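Local coordinates for protein aminoglycoside N(3)-acetyltransferase (Enterobacter cloacae, PDB 6NP3) that transfers an acetyl group from acetyl-CoA to the 3-amino group of 2-deoxystreptamine antibiotics such as gentamicin, and so probably confers resistance to them, at residues G38-T41 and L42-L46; A169-Y172 and A173-V176; A222-R225 and I226-Y230. All blocks are in the same frame, centred on the assembly; numbering follows the deposited sequence. Where two conformers were deposited one is given.

Contact 1 of 3, residues G38-T41 and L42-L46; sequences GPQT and LVDAL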
loop_
_atom_site.group_PDB
_atom_site.type_symbol
_atom_site.label_atom_id
_atom_site.label_comp_id
_atom_site.label_asym_id
_atom_site.label_seq_id
_atom_site.Cartn_x
_atom_site.Cartn_y
_atom_site.Cartn_z
ATOM N N GLY A 38 -18.838 11.086 5.843
ATOM C CA GLY A 38 -17.408 11.211 5.794
ATOM C C GLY A 38 -16.742 9.997 5.184
ATOM O O GLY A 38 -17.389 9.169 4.536
ATOM N N PRO A 39 -15.426 9.874 5.379
ATOM C CA PRO A 39 -14.686 8.760 4.753
ATOM C C PRO A 39 -15.240 7.387 5.053
ATOM O O PRO A 39 -15.124 6.484 4.209
ATOM C CB PRO A 39 -13.269 8.932 5.309
ATOM C CG PRO A 39 -13.148 10.427 5.529
ATOM C CD PRO A 39 -14.521 10.843 6.031
ATOM N N GLN A 40 -15.863 7.202 6.217
ATOM C CA GLN A 40 -16.427 5.893 6.530
ATOM C C GLN A 40 -17.426 5.448 5.469
ATOM O O GLN A 40 -17.617 4.245 5.262
ATOM C CB GLN A 40 -17.140 5.923 7.880
ATOM C CG GLN A 40 -17.590 4.540 8.315
ATOM C CD GLN A 40 -16.401 3.646 8.629
ATOM O OE1 GLN A 40 -15.428 4.078 9.255
ATOM N NE2 GLN A 40 -16.473 2.399 8.202
ATOM N N THR A 41 -18.118 6.400 4.833
ATOM C CA THR A 41 -19.068 6.054 3.773
ATOM C C THR A 41 -18.392 5.259 2.664
ATOM O O THR A 41 -18.936 4.266 2.169
ATOM C CB THR A 41 -19.716 7.325 3.214
ATOM O OG1 THR A 41 -20.400 7.998 4.281
ATOM C CG2 THR A 41 -20.697 7.007 2.087
ATOM N N LEU A 42 -17.197 5.682 2.263
ATOM C CA LEU A 42 -16.472 4.969 1.224
ATOM C C LEU A 42 -15.892 3.660 1.726
ATOM O O LEU A 42 -15.889 2.679 0.979
ATOM C CB LEU A 42 -15.393 5.870 0.654
ATOM C CG LEU A 42 -14.535 5.256 -0.447
ATOM C CD1 LEU A 42 -15.311 4.725 -1.594
ATOM C CD2 LEU A 42 -13.552 6.335 -0.940
ATOM N N VAL A 43 -15.399 3.608 2.963
ATOM C CA VAL A 43 -14.978 2.325 3.525
ATOM C C VAL A 43 -16.143 1.334 3.504
ATOM O O VAL A 43 -16.000 0.176 3.083
ATOM C CB VAL A 43 -14.426 2.525 4.950
ATOM C CG1 VAL A 43 -14.125 1.202 5.603
ATOM C CG2 VAL A 43 -13.199 3.377 4.934
ATOM N N ASP A 44 -17.318 1.767 3.984
ATOM C CA ASP A 44 -18.492 0.894 3.983
ATOM C C ASP A 44 -18.851 0.459 2.574
ATOM O O ASP A 44 -19.250 -0.688 2.345
ATOM C CB ASP A 44 -19.697 1.590 4.627
ATOM C CG ASP A 44 -19.506 1.865 6.104
ATOM O OD1 ASP A 44 -18.689 1.195 6.766
ATOM O OD2 ASP A 44 -20.227 2.743 6.626
ATOM N N ALA A 45 -18.759 1.374 1.617
ATOM C CA ALA A 45 -19.088 1.024 0.242
ATOM C C ALA A 45 -18.111 -0.007 -0.320
ATOM O O ALA A 45 -18.526 -0.935 -1.022
ATOM C CB ALA A 45 -19.058 2.281 -0.621
ATOM N N LEU A 46 -16.815 0.142 -0.036
ATOM C CA LEU A 46 -15.832 -0.832 -0.501
ATOM C C LEU A 46 -16.106 -2.217 0.069
ATOM O O LEU A 46 -16.033 -3.226 -0.646
ATOM C CB LEU A 46 -14.427 -0.371 -0.111
ATOM C CG LEU A 46 -13.889 0.910 -0.746
ATOM C CD1 LEU A 46 -12.650 1.390 -0.033
ATOM C CD2 LEU A 46 -13.613 0.632 -2.218
#

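Contact 2 of 3, residues A169-Y172 and A173-V176; sequences ALHY and AEAV. With LLL ((2R,3R,4R,5R)-2-((1S,2S,3R,4S,6R)-4,6-diamino-3-((2R,3R,6S)-3-amino-6-(aminomethyl)-tetrahydro-2H-pyran-2-yloxy)-2-hydr oxycyclohexyloxy)-5-methyl-4-(methylamino)-tetrahydro-2H-pyran-3,5-diol), chain B.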
loop_
_atom_site.group_PDB
_atom_site.type_symbol
_atom_site.label_atom_id
_atom_site.label_comp_id
_atom_site.label_asym_id
_atom_site.label_seq_id
_atom_site.Cartn_x
_atom_site.Cartn_y
_atom_site.Cartn_z
ATOM N N ALA A 169 1.966 -1.711 -5.026
ATOM C CA ALA A 169 2.321 -3.048 -5.449
ATOM C C ALA A 169 3.507 -3.069 -6.400
ATOM O O ALA A 169 4.202 -4.094 -6.471
ATOM C CB ALA A 169 1.149 -3.764 -6.081
ATOM N N LEU A 170 3.746 -1.989 -7.149
ATOM C CA LEU A 170 4.897 -1.959 -8.042
ATOM C C LEU A 170 6.232 -1.976 -7.310
ATOM O O LEU A 170 7.251 -2.276 -7.942
ATOM C CB LEU A 170 4.803 -0.789 -9.017
ATOM C CG LEU A 170 3.926 -1.061 -10.238
ATOM C CD1 LEU A 170 3.640 0.210 -10.990
ATOM C CD2 LEU A 170 4.612 -2.085 -11.129
ATOM N N HIS A 171 6.270 -1.671 -6.013
ATOM C CA HIS A 171 7.496 -1.941 -5.268
ATOM C C HIS A 171 7.874 -3.417 -5.275
ATOM O O HIS A 171 9.062 -3.723 -5.079
ATOM C CB HIS A 171 7.435 -1.351 -3.858
ATOM C CG HIS A 171 7.309 0.140 -3.840
ATOM N ND1 HIS A 171 8.249 0.969 -4.409
ATOM C CD2 HIS A 171 6.369 0.957 -3.306
ATOM C CE1 HIS A 171 7.890 2.227 -4.230
ATOM N NE2 HIS A 171 6.752 2.248 -3.562
ATOM N N TYR A 172 6.929 -4.336 -5.483
ATOM C CA TYR A 172 7.312 -5.738 -5.640
ATOM C C TYR A 172 8.153 -5.921 -6.896
ATOM O O TYR A 172 9.145 -6.658 -6.894
ATOM C CB TYR A 172 6.051 -6.611 -5.673
ATOM C CG TYR A 172 6.356 -8.080 -5.814
ATOM C CD1 TYR A 172 6.681 -8.624 -7.036
ATOM C CD2 TYR A 172 6.362 -8.921 -4.726
ATOM C CE1 TYR A 172 7.019 -9.960 -7.176
ATOM C CE2 TYR A 172 6.667 -10.260 -4.868
ATOM C CZ TYR A 172 7.001 -10.775 -6.096
ATOM O OH TYR A 172 7.338 -12.115 -6.207
ATOM N N ALA A 173 7.746 -5.281 -7.990
ATOM C CA ALA A 173 8.525 -5.387 -9.215
ATOM C C ALA A 173 9.947 -4.899 -9.000
ATOM O O ALA A 173 10.906 -5.473 -9.529
ATOM C CB ALA A 173 7.871 -4.590 -10.328
ATOM N N GLU A 174 10.100 -3.808 -8.266
ATOM C CA GLU A 174 11.423 -3.275 -7.991
ATOM C C GLU A 174 12.250 -4.270 -7.194
ATOM O O GLU A 174 13.446 -4.439 -7.448
ATOM C CB GLU A 174 11.284 -1.945 -7.242
ATOM C CG GLU A 174 10.649 -0.824 -8.025
ATOM C CD GLU A 174 10.593 0.473 -7.313
ATOM O OE1 GLU A 174 10.582 1.491 -8.016
ATOM O OE2 GLU A 174 10.498 0.503 -6.078
ATOM N N ALA A 175 11.627 -4.922 -6.209
ATOM C CA ALA A 175 12.328 -5.866 -5.355
ATOM C C ALA A 175 12.859 -7.038 -6.148
ATOM O O ALA A 175 13.998 -7.457 -5.922
ATOM C CB ALA A 175 11.387 -6.365 -4.278
ATOM N N VAL A 176 12.098 -7.529 -7.126
ATOM C CA VAL A 176 12.514 -8.734 -7.831
ATOM C C VAL A 176 13.233 -8.459 -9.146
ATOM O O VAL A 176 13.783 -9.398 -9.751
ATOM C CB VAL A 176 11.369 -9.741 -8.056
ATOM C CG1 VAL A 176 10.709 -10.119 -6.725
ATOM C CG2 VAL A 176 10.338 -9.229 -9.057
HETATM C C11 LLL B . 6.282 8.909 -1.959
HETATM O O11 LLL B . 5.924 7.503 -2.009
HETATM C C21 LLL B . 5.094 9.695 -2.507
HETATM N N21 LLL B . 3.903 9.226 -1.808
HETATM C C31 LLL B . 4.882 9.375 -3.940
HETATM C C41 LLL B . 6.134 9.764 -4.708
HETATM C C51 LLL B . 7.314 9.012 -4.102
HETATM O O51 LLL B . 7.420 9.279 -2.731
HETATM C C61 LLL B . 8.608 9.446 -4.754
HETATM N N61 LLL B . 9.705 8.707 -4.130
HETATM C C12 LLL B . 6.824 4.420 0.722
HETATM N N12 LLL B . 7.441 3.351 1.494
HETATM C C22 LLL B . 6.773 4.077 -0.766
HETATM C C32 LLL B . 6.050 5.207 -1.472
HETATM N N32 LLL B . 5.958 4.901 -2.902
HETATM C C42 LLL B . 6.750 6.558 -1.325
HETATM C C52 LLL B . 6.946 6.864 0.161
HETATM O O52 LLL B . 7.758 8.011 0.273
HETATM C C62 LLL B . 7.609 5.725 0.909
HETATM O O62 LLL B . 7.601 6.038 2.289
HETATM C C13 LLL B . 8.844 5.965 2.991
HETATM C C23 LLL B . 8.504 5.577 4.428
HETATM O O23 LLL B . 7.751 4.382 4.394
HETATM C C33 LLL B . 7.629 6.657 5.089
HETATM N N33 LLL B . 7.405 6.322 6.513
HETATM C C43 LLL B . 8.344 8.018 4.957
HETATM O O43 LLL B . 9.478 7.964 5.800
HETATM C C53 LLL B . 8.756 8.270 3.503
HETATM O O53 LLL B . 9.541 7.226 2.975
HETATM C C83 LLL B . 7.410 9.154 5.390
HETATM C C93 LLL B . 5.961 6.322 6.833
#

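Contact 3 of 3, residues A222-R225 and I226-Y230; sequences AVER and IARDY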
loop_
_atom_site.group_PDB
_atom_site.type_symbol
_atom_site.label_atom_id
_atom_site.label_comp_id
_atom_site.label_asym_id
_atom_site.label_seq_id
_atom_site.Cartn_x
_atom_site.Cartn_y
_atom_site.Cartn_z
ATOM N N ALA A 222 10.334 5.131 -10.190
ATOM C CA ALA A 222 10.068 4.088 -11.162
ATOM C C ALA A 222 8.611 3.651 -11.108
ATOM O O ALA A 222 8.040 3.314 -12.144
ATOM C CB ALA A 222 10.982 2.888 -10.951
ATOM N N VAL A 223 8.005 3.599 -9.917
ATOM C CA VAL A 223 6.583 3.248 -9.831
ATOM C C VAL A 223 5.767 4.152 -10.747
ATOM O O VAL A 223 4.931 3.693 -11.538
ATOM C CB VAL A 223 6.099 3.358 -8.376
ATOM C CG1 VAL A 223 4.576 3.234 -8.293
ATOM C CG2 VAL A 223 6.763 2.320 -7.547
ATOM N N GLU A 224 5.986 5.463 -10.634
ATOM C CA GLU A 224 5.232 6.411 -11.444
ATOM C C GLU A 224 5.504 6.222 -12.923
ATOM O O GLU A 224 4.577 6.274 -13.743
ATOM C CB GLU A 224 5.551 7.844 -11.012
ATOM C CG GLU A 224 4.816 8.876 -11.835
ATOM C CD GLU A 224 4.947 10.294 -11.321
ATOM O OE1 GLU A 224 5.431 10.504 -10.189
ATOM O OE2 GLU A 224 4.540 11.204 -12.071
ATOM N N ARG A 225 6.764 6.050 -13.296
ATOM C CA ARG A 225 7.076 5.908 -14.707
ATOM C C ARG A 225 6.483 4.630 -15.276
ATOM O O ARG A 225 5.972 4.628 -16.403
ATOM C CB ARG A 225 8.586 5.958 -14.908
ATOM C CG ARG A 225 9.212 7.300 -14.491
ATOM C CD ARG A 225 10.378 7.763 -15.423
ATOM N NE ARG A 225 9.959 7.651 -16.814
ATOM C CZ ARG A 225 10.611 6.984 -17.756
ATOM N NH1 ARG A 225 11.773 6.397 -17.497
ATOM N NH2 ARG A 225 10.105 6.925 -18.975
ATOM N N ILE A 226 6.561 3.529 -14.524
ATOM C CA ILE A 226 5.979 2.270 -14.979
ATOM C C ILE A 226 4.472 2.411 -15.130
ATOM O O ILE A 226 3.901 2.013 -16.148
ATOM C CB ILE A 226 6.326 1.133 -14.008
ATOM C CG1 ILE A 226 7.826 0.840 -14.006
ATOM C CG2 ILE A 226 5.519 -0.102 -14.345
ATOM C CD1 ILE A 226 8.231 0.011 -12.836
ATOM N N ALA A 227 3.811 2.967 -14.115
ATOM C CA ALA A 227 2.355 3.021 -14.128
ATOM C C ALA A 227 1.843 3.929 -15.240
ATOM O O ALA A 227 0.853 3.602 -15.907
ATOM C CB ALA A 227 1.863 3.490 -12.765
ATOM N N ARG A 228 2.503 5.063 -15.472
ATOM C CA ARG A 228 2.085 5.925 -16.575
ATOM C C ARG A 228 2.182 5.196 -17.908
ATOM O O ARG A 228 1.270 5.279 -18.741
ATOM C CB ARG A 228 2.955 7.184 -16.646
ATOM C CG ARG A 228 2.612 8.294 -15.707
ATOM C CD ARG A 228 3.460 9.550 -15.953
ATOM N NE ARG A 228 3.384 10.440 -14.796
ATOM C CZ ARG A 228 2.309 11.152 -14.476
ATOM N NH1 ARG A 228 1.222 11.089 -15.228
ATOM N NH2 ARG A 228 2.320 11.929 -13.403
ATOM N N ASP A 229 3.309 4.523 -18.154
ATOM C CA ASP A 229 3.465 3.742 -19.376
ATOM C C ASP A 229 2.369 2.691 -19.475
ATOM O O ASP A 229 1.660 2.609 -20.485
ATOM C CB ASP A 229 4.852 3.093 -19.416
ATOM C CG ASP A 229 5.766 3.713 -20.459
ATOM O OD1 ASP A 229 5.315 4.559 -21.254
ATOM O OD2 ASP A 229 6.955 3.347 -20.499
ATOM N N TYR A 230 2.149 1.952 -18.385
ATOM C CA TYR A 230 1.173 0.863 -18.401
ATOM C C TYR A 230 -0.203 1.387 -18.759
ATOM O O TYR A 230 -0.904 0.804 -19.590
ATOM C CB TYR A 230 1.134 0.181 -17.038
ATOM C CG TYR A 230 0.157 -0.942 -16.911
ATOM C CD1 TYR A 230 0.493 -2.193 -17.319
ATOM C CD2 TYR A 230 -1.108 -0.747 -16.364
ATOM C CE1 TYR A 230 -0.387 -3.253 -17.151
ATOM C CE2 TYR A 230 -1.996 -1.780 -16.224
ATOM C CZ TYR A 230 -1.635 -3.024 -16.621
ATOM O OH TYR A 230 -2.544 -4.039 -16.437
#

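Contact 1 of 3, residues G38-T41 and L42-L46
Q40 and D44 are joined by an i to i+4 side-chain bridge on the first turns of helix 39-50, the helix that follows the acetyl-CoA-binding residues V27 to R30 in the chain. The amide nitrogen NE2 of Q40 donates to OD1 of D44 over 2.9 Å, in an almost straight bond of 170°. The acceptor lies in the plane of the Q40 amide, yet the N-H comes down on the D44 carboxylate from above its plane, and the two flat groups are turned 48° apart. A bend at chi2 (68°) brings the Q40 amide round toward D44, with CG of Q40 3.6 Å from OD2 of D44. NE2 of Q40 also touches CG1 of V43, at 3.7 Å.

Beneath the bridge the backbone is regular helix. N of V43 reaches O of P39, N of D44 reaches O of Q40 at 2.8 Å, and N of A45 reaches O of T41; O of P39 takes a second, weak bond from N of L42. OG1 of T41 is hydrogen-bonded to N of D37, just before the helix.

Around the turn, T41 and A45 rest on L8 of helix 5-15, L42 and V43 on I101 of helix 101-106, and the Q40-D44 pair lies against Y108. P39 approaches L29, and L42 approaches V27, both acetyl-CoA-binding residues. The arrangement is that of an alpha-helix with proline in its first turn, a position proline readily takes, and an i to i+4 side-chain bond along the same turn, here close to the cofactor-binding segment.

Contact 2 of 3, residues A169-Y172 and A173-V176
Two hydrogen bonds at the edge of the H171 ring carry this contact, one to E174 a turn further along helix 170-176 and one to the bound gentamicin. ND1 of H171 donates to OE2 of E174 at 2.8 Å and 164°. The carboxylate oxygen sits in the ring plane, but the ring N-H meets it from above the carboxylate plane, the two planes being 56° apart. CG of both residues stands anti to the carbonyl carbon (chi1 -62° in H171, -66° in E174), which sends the two chains off the helix side by side in the same direction, E174 extended beyond CG. With ND1 committed as a donor, NE2 of H171 is left to accept, and it takes a hydrogen bond from N32 of the antibiotic, again at 2.8 Å. The bond to E174 helps to fix the rotation of the imidazole, with NE2 turned to the antibiotic.

This is a His-carboxylate pair in the aminoglycoside pocket. N32 is an amine of the 2-deoxystreptamine ring, and H171 also binds CoA and acetyl-CoA, consistent with a place where antibiotic and cofactor meet. Y141 brings its ring against that of H171 and bonds the antibiotic too, which D118, E68, S207 and N208 hold as well.

The apolar contacts are of two kinds. CG1 of V176 lies 3.7 Å from CE1 of Y172 in an off-centre CH-pi contact, 4.2 Å from the ring centroid, while A173 sits more loosely against L170. I259 of helix 251-265 touches A173 and V176, and Y172 reaches helix 146-151.

Among the backbone bonds, N of E174 to O of L170 is stretched to 3.3 Å, whereas N of A175 to O of H171 measures 3.0 Å.

Contact 3 of 3, residues A222-R225 and I226-Y230
From A222 to Y230 the backbone is unbroken alpha-helix, with N of I226, A227, R228 and D229 bonded in turn to O of A222, V223, E224 and R225.

On one flank E224 and R228 form a salt bridge. A single oxygen, OE2 of E224, is gripped by two donors: NH2 of R228 at 2.7 Å, and more weakly NE of R228 at 3.1 Å and 134°. OE2 lies at the edge of the guanidinium, near its plane, while NH2 comes to the carboxylate on its anti side, 32° out of plane. The two chains run side by side; E224 is extended, with CG anti to the backbone N (chi1 179°), which carries the carboxylate up to the end of R228. P164 and D165 lie alongside, against R228 and E224.

On the buried flank I226 folds back over the preceding turn, its CG1 3.1 Å from O of A222 and its CD1 4.4 Å from CB of A222. I226 also meets F257 and W261 of helix 251-265. V223 faces H171 in the antibiotic pocket. With E224, R225, R228 and D229 on the more open face and A222, V223, I226 and A227 buried, this is an amphipathic helix, packed against helices 170-176 and 251-265.

Following the chain from the N terminus, the three contacts come in series, none nested in or crossing another, and each closes just one or two helical turns. Contact 1 opens helix 39-50, in touch with helices 5-15 and 101-106, on the far side of the chain's centre from contact 2; their centres are 29 Å apart and they do not touch. Strand 156-160 of the mixed sheet precedes contact 2, and the hairpin 184-193/196-205 separates it from contact 3. These last two meet directly: CB of A222 lies 3.3 Å from OE1 of E174, and CG2 of V223 lies 3.5 Å from CE1 of H171. Helix 222-233 thus backs the histidine-glutamate pair, and helix 251-265 packs against both helix 170-176 and helix 222-233.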